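Local atomic coordinates of fatty acid-binding protein TM_1468 (Thermotoga maritima, PDB entry 1VPV), a protein that binds long-chain fatty acids such as palmitate and may take part in lipid transport or fatty acid metabolism. Residues 171-183 and 201-215. Numbering follows the deposited sequence.
With PLM (palmitic acid), chain D; PO4 (phosphate ion), chain C.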
# COMPACT_ATOMS: atom_id res chain seq x y z
N LYS A 171 -5.44 6.50 -5.37
CA LYS A 171 -6.18 5.32 -5.81
C LYS A 171 -5.32 4.08 -5.74
O LYS A 171 -4.09 4.15 -5.87
CB LYS A 171 -6.65 5.53 -7.25
CG LYS A 171 -7.39 6.84 -7.43
CD LYS A 171 -7.87 6.96 -8.81
CE LYS A 171 -8.64 8.25 -8.99
NZ LYS A 171 -9.89 8.19 -8.18
N ALA A 172 -5.96 2.95 -5.48
CA ALA A 172 -5.31 1.63 -5.53
C ALA A 172 -6.15 0.72 -6.44
O ALA A 172 -7.35 0.51 -6.21
CB ALA A 172 -5.21 1.05 -4.15
N ILE A 173 -5.51 0.24 -7.51
CA ILE A 173 -6.15 -0.50 -8.61
C ILE A 173 -5.21 -1.66 -9.01
O ILE A 173 -4.02 -1.45 -9.25
CB ILE A 173 -6.41 0.44 -9.80
CG1 ILE A 173 -7.33 1.60 -9.36
CG2 ILE A 173 -7.01 -0.31 -10.99
CD1 ILE A 173 -7.54 2.69 -10.40
N PHE A 174 -5.72 -2.89 -9.07
CA PHE A 174 -4.84 -4.06 -9.27
C PHE A 174 -5.60 -5.26 -9.81
O PHE A 174 -6.85 -5.28 -9.79
CB PHE A 174 -4.09 -4.43 -7.96
CG PHE A 174 -4.98 -4.95 -6.84
CD1 PHE A 174 -5.84 -4.09 -6.14
CD2 PHE A 174 -4.95 -6.29 -6.49
CE1 PHE A 174 -6.66 -4.56 -5.06
CE2 PHE A 174 -5.74 -6.78 -5.45
CZ PHE A 174 -6.62 -5.91 -4.73
N TYR A 175 -4.85 -6.24 -10.30
CA TYR A 175 -5.45 -7.53 -10.72
C TYR A 175 -4.67 -8.68 -10.18
O TYR A 175 -3.44 -8.62 -10.05
CB TYR A 175 -5.59 -7.65 -12.22
CG TYR A 175 -4.32 -7.82 -13.07
CD1 TYR A 175 -3.61 -9.03 -13.10
CD2 TYR A 175 -3.87 -6.81 -13.90
CE1 TYR A 175 -2.49 -9.19 -13.86
CE2 TYR A 175 -2.74 -6.97 -14.70
CZ TYR A 175 -2.08 -8.16 -14.68
OH TYR A 175 -0.98 -8.32 -15.46
N VAL A 176 -5.41 -9.74 -9.85
CA VAL A 176 -4.86 -11.00 -9.41
C VAL A 176 -5.21 -12.06 -10.45
O VAL A 176 -6.13 -11.86 -11.25
CB VAL A 176 -5.42 -11.40 -8.02
CG1 VAL A 176 -5.04 -10.36 -6.97
CG2 VAL A 176 -6.93 -11.59 -8.07
N SER A 177 -4.50 -13.17 -10.44
CA SER A 177 -4.81 -14.26 -11.35
C SER A 177 -5.51 -15.43 -10.65
O SER A 177 -6.12 -16.28 -11.31
CB SER A 177 -3.55 -14.74 -12.05
OG SER A 177 -2.66 -15.28 -11.08
N ASN A 178 -5.47 -15.47 -9.32
CA ASN A 178 -6.08 -16.55 -8.58
C ASN A 178 -6.81 -16.01 -7.36
O ASN A 178 -6.20 -15.77 -6.27
CB ASN A 178 -5.03 -17.62 -8.22
CG ASN A 178 -5.61 -18.69 -7.35
OD1 ASN A 178 -6.77 -18.60 -6.95
ND2 ASN A 178 -4.83 -19.70 -7.04
N PHE A 179 -8.12 -15.86 -7.50
CA PHE A 179 -8.94 -15.13 -6.51
C PHE A 179 -8.99 -15.77 -5.15
O PHE A 179 -9.35 -15.13 -4.18
CB PHE A 179 -10.39 -15.02 -7.00
CG PHE A 179 -11.20 -13.95 -6.32
CD1 PHE A 179 -10.77 -12.64 -6.29
CD2 PHE A 179 -12.45 -14.26 -5.76
CE1 PHE A 179 -11.56 -11.63 -5.67
CE2 PHE A 179 -13.24 -13.27 -5.17
CZ PHE A 179 -12.78 -11.96 -5.11
N ASP A 180 -8.69 -17.07 -5.11
CA ASP A 180 -8.70 -17.84 -3.87
C ASP A 180 -7.86 -17.29 -2.73
O ASP A 180 -8.19 -17.48 -1.58
CB ASP A 180 -8.23 -19.26 -4.14
CG ASP A 180 -9.28 -20.09 -4.81
OD1 ASP A 180 -10.47 -19.73 -4.68
OD2 ASP A 180 -8.93 -21.11 -5.44
N TYR A 181 -6.77 -16.62 -3.05
CA TYR A 181 -5.95 -15.98 -2.03
C TYR A 181 -6.72 -14.89 -1.29
O TYR A 181 -6.79 -14.90 -0.05
CB TYR A 181 -4.71 -15.41 -2.66
CG TYR A 181 -3.63 -16.43 -3.03
CD1 TYR A 181 -3.59 -17.01 -4.28
CD2 TYR A 181 -2.60 -16.72 -2.14
CE1 TYR A 181 -2.57 -17.90 -4.61
CE2 TYR A 181 -1.59 -17.60 -2.48
CZ TYR A 181 -1.59 -18.19 -3.69
OH TYR A 181 -0.61 -19.07 -4.01
N LEU A 182 -7.32 -13.97 -2.04
CA LEU A 182 -8.13 -12.93 -1.41
C LEU A 182 -9.30 -13.51 -0.61
O LEU A 182 -9.60 -13.07 0.51
CB LEU A 182 -8.66 -11.96 -2.46
CG LEU A 182 -7.63 -10.92 -2.93
CD1 LEU A 182 -8.18 -10.18 -4.13
CD2 LEU A 182 -7.41 -9.92 -1.80
N VAL A 183 -9.95 -14.52 -1.18
CA VAL A 183 -11.05 -15.15 -0.49
C VAL A 183 -10.55 -15.78 0.81
O VAL A 183 -11.19 -15.59 1.84
CB VAL A 183 -11.82 -16.15 -1.36
CG1 VAL A 183 -12.85 -16.90 -0.54
CG2 VAL A 183 -12.57 -15.41 -2.49
N ILE A 201 -8.04 -16.40 -16.44
CA ILE A 201 -8.82 -15.33 -15.82
C ILE A 201 -7.90 -14.40 -15.01
O ILE A 201 -6.90 -14.82 -14.44
CB ILE A 201 -9.98 -15.87 -14.88
CG1 ILE A 201 -10.91 -14.74 -14.47
CG2 ILE A 201 -9.44 -16.50 -13.60
CD1 ILE A 201 -12.27 -15.19 -14.04
N ARG A 202 -8.27 -13.12 -15.00
CA ARG A 202 -7.70 -12.10 -14.13
C ARG A 202 -8.88 -11.37 -13.54
O ARG A 202 -9.85 -11.07 -14.23
CB ARG A 202 -6.90 -11.11 -14.95
CG ARG A 202 -5.88 -11.77 -15.88
CD ARG A 202 -4.70 -12.31 -15.08
NE ARG A 202 -3.64 -12.69 -16.01
CZ ARG A 202 -3.36 -13.93 -16.39
NH1 ARG A 202 -4.05 -14.97 -15.93
NH2 ARG A 202 -2.41 -14.12 -17.27
N VAL A 203 -8.80 -11.10 -12.26
CA VAL A 203 -9.85 -10.41 -11.54
C VAL A 203 -9.31 -9.06 -11.17
O VAL A 203 -8.26 -8.98 -10.52
CB VAL A 203 -10.20 -11.18 -10.26
CG1 VAL A 203 -11.19 -10.41 -9.36
CG2 VAL A 203 -10.81 -12.50 -10.64
N CYS A 204 -10.04 -8.02 -11.55
CA CYS A 204 -9.66 -6.64 -11.30
C CYS A 204 -10.35 -6.07 -10.08
O CYS A 204 -11.57 -6.12 -9.97
CB CYS A 204 -9.95 -5.76 -12.52
SG CYS A 204 -9.24 -6.37 -14.10
N LEU A 205 -9.58 -5.48 -9.19
CA LEU A 205 -10.13 -4.85 -8.02
C LEU A 205 -9.64 -3.41 -7.88
O LEU A 205 -8.64 -3.00 -8.51
CB LEU A 205 -9.77 -5.63 -6.76
CG LEU A 205 -10.16 -7.13 -6.69
CD1 LEU A 205 -9.11 -8.05 -7.32
CD2 LEU A 205 -10.37 -7.55 -5.28
N HIS A 206 -10.38 -2.65 -7.07
CA HIS A 206 -9.90 -1.37 -6.56
C HIS A 206 -10.38 -1.22 -5.14
O HIS A 206 -11.09 -2.07 -4.61
CB HIS A 206 -10.37 -0.19 -7.41
CG HIS A 206 -11.86 0.02 -7.39
ND1 HIS A 206 -12.43 1.24 -7.12
CD2 HIS A 206 -12.89 -0.83 -7.60
CE1 HIS A 206 -13.74 1.13 -7.17
NE2 HIS A 206 -14.05 -0.12 -7.47
N ILE A 207 -9.94 -0.13 -4.52
CA ILE A 207 -10.33 0.20 -3.18
C ILE A 207 -11.21 1.43 -3.22
O ILE A 207 -10.83 2.43 -3.78
CB ILE A 207 -9.09 0.51 -2.36
CG1 ILE A 207 -8.18 -0.71 -2.40
CG2 ILE A 207 -9.52 0.93 -0.95
CD1 ILE A 207 -7.19 -0.81 -1.26
N GLU A 208 -12.34 1.36 -2.55
CA GLU A 208 -13.35 2.41 -2.57
C GLU A 208 -13.91 2.48 -1.16
O GLU A 208 -14.43 1.48 -0.67
CB GLU A 208 -14.43 2.07 -3.60
CG GLU A 208 -15.71 2.96 -3.60
CD GLU A 208 -16.32 3.03 -5.01
OE1 GLU A 208 -15.86 3.90 -5.80
OE2 GLU A 208 -17.21 2.20 -5.33
N ASN A 209 -13.76 3.64 -0.51
CA ASN A 209 -14.16 3.82 0.88
C ASN A 209 -13.53 2.85 1.86
O ASN A 209 -14.20 2.39 2.81
CB ASN A 209 -15.69 3.70 0.97
CG ASN A 209 -16.40 4.75 0.16
OD1 ASN A 209 -17.38 4.46 -0.52
ND2 ASN A 209 -15.88 5.98 0.19
N GLY A 210 -12.26 2.48 1.62
CA GLY A 210 -11.54 1.59 2.52
C GLY A 210 -11.82 0.12 2.32
O GLY A 210 -11.26 -0.72 3.02
N GLU A 211 -12.64 -0.22 1.32
CA GLU A 211 -12.96 -1.62 1.06
C GLU A 211 -12.46 -2.15 -0.28
O GLU A 211 -12.30 -1.38 -1.24
CB GLU A 211 -14.47 -1.79 1.15
CG GLU A 211 -15.01 -1.65 2.55
CD GLU A 211 -16.50 -1.48 2.57
OE1 GLU A 211 -17.17 -2.01 1.65
OE2 GLU A 211 -17.00 -0.81 3.49
N LEU A 212 -12.26 -3.48 -0.36
CA LEU A 212 -11.83 -4.12 -1.61
C LEU A 212 -13.01 -4.49 -2.48
O LEU A 212 -13.88 -5.23 -2.06
CB LEU A 212 -11.07 -5.42 -1.37
CG LEU A 212 -9.59 -5.33 -1.18
CD1 LEU A 212 -9.03 -6.78 -0.99
CD2 LEU A 212 -8.97 -4.59 -2.37
N ILE A 213 -13.01 -4.00 -3.71
CA ILE A 213 -14.12 -4.20 -4.60
C ILE A 213 -13.66 -4.80 -5.93
O ILE A 213 -13.02 -4.12 -6.74
CB ILE A 213 -14.79 -2.86 -4.88
CG1 ILE A 213 -14.96 -2.07 -3.57
CG2 ILE A 213 -16.14 -3.09 -5.67
CD1 ILE A 213 -15.92 -2.67 -2.57
N PRO A 214 -14.00 -6.07 -6.18
CA PRO A 214 -13.77 -6.64 -7.52
C PRO A 214 -14.74 -5.96 -8.45
O PRO A 214 -15.90 -5.80 -8.09
CB PRO A 214 -14.15 -8.13 -7.39
CG PRO A 214 -14.54 -8.36 -5.96
CD PRO A 214 -14.67 -7.00 -5.26
N TYR A 215 -14.29 -5.53 -9.61
CA TYR A 215 -15.22 -4.86 -10.52
C TYR A 215 -15.24 -5.45 -11.95
O TYR A 215 -16.14 -5.14 -12.73
CB TYR A 215 -14.93 -3.35 -10.52
CG TYR A 215 -13.64 -3.00 -11.17
CD1 TYR A 215 -12.46 -2.97 -10.45
CD2 TYR A 215 -13.59 -2.73 -12.54
CE1 TYR A 215 -11.26 -2.65 -11.06
CE2 TYR A 215 -12.40 -2.44 -13.16
CZ TYR A 215 -11.25 -2.38 -12.43
OH TYR A 215 -10.06 -2.04 -13.06
C1 PLM D . -3.74 -7.72 9.00
O1 PLM D . -4.13 -6.91 9.89
O2 PLM D . -3.64 -8.96 9.23
C2 PLM D . -3.38 -7.15 7.65
C3 PLM D . -4.48 -7.39 6.63
C4 PLM D . -4.02 -6.94 5.25
C5 PLM D . -5.12 -7.26 4.24
C6 PLM D . -4.74 -6.85 2.84
C7 PLM D . -5.85 -7.10 1.84
C8 PLM D . -5.32 -7.08 0.41
C9 PLM D . -5.03 -5.66 -0.06
CA PLM D . -4.42 -5.63 -1.44
CB PLM D . -4.30 -4.19 -1.94
CC PLM D . -3.43 -4.14 -3.18
CD PLM D . -3.40 -2.73 -3.82
CE PLM D . -2.37 -2.61 -4.93
CF PLM D . -2.46 -1.30 -5.68
CG PLM D . -1.72 -0.16 -4.98
P PO4 C . -1.99 -18.21 -16.21
O1 PO4 C . -0.61 -18.41 -16.77
O2 PO4 C . -2.55 -19.59 -16.23
O3 PO4 C . -2.77 -17.25 -17.05
O4 PO4 C . -1.94 -17.73 -14.80
O HOH W 1 -8.75 3.30 -5.19
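The Phe174 ring is sandwiched between Leu205 and the bound palmitate: Leu205 CB makes a CH-pi contact with one face, 4.1 Å from the ring centroid, while PLM CC lies over the centre of the other. Leu212 CD2 meets the edge near the ring plane, 3.5 Å from Phe174 CE1. With CG set between its backbone N and carbonyl carbon (chi1 67°), Phe174 turns its ring back toward strand 201-208 and into these three contacts. With an alanine here, a gap would probably open between Leu205 and the palmitate, and Leu212 CD2 would lose its aromatic neighbour. Leu205 CD2 also approaches the edge of the Phe179 ring, whose CD1 packs obliquely on Val203 CG1 at 3.8 Å. From helix 180-185, Leu182 reaches both strands, CD1 touching Leu205 CD2 and CD2 touching Leu212 CD1. Arg202 holds a phosphate, probably from the crystallisation liquor, in the plane of its guanidinium, NH1 and NH2 both donating to PO4 O3; the ion is also bonded by Lys200. Arg202 CD lies beside the Tyr175 ring, and Arg202 NE forms a salt bridge with Asp221. Between the two layers of side chains the strands pair antiparallel: Phe174 N to Leu205 O (3.0 Å) and the nearly straight Leu205 N to Phe174 O (2.8 Å) are matched by the reciprocal bonds of Val176 and Val203. Farther along, a water bridges Ala172 N and Ile207 O. Ala172 CB adds to the apolar surface along the palmitate, whose carboxylate end is held by Thr75 and Ser108. Phe174 and Val176 also touch helix 278-284; on the opposite face, Tyr175 and Cys204 pack against helix 220-232. Strand 170-176 is flanked by 201-208 and 289-295, and 201-208 continues through a type I' turn into 211-219, an edge strand of this DegV-family protein.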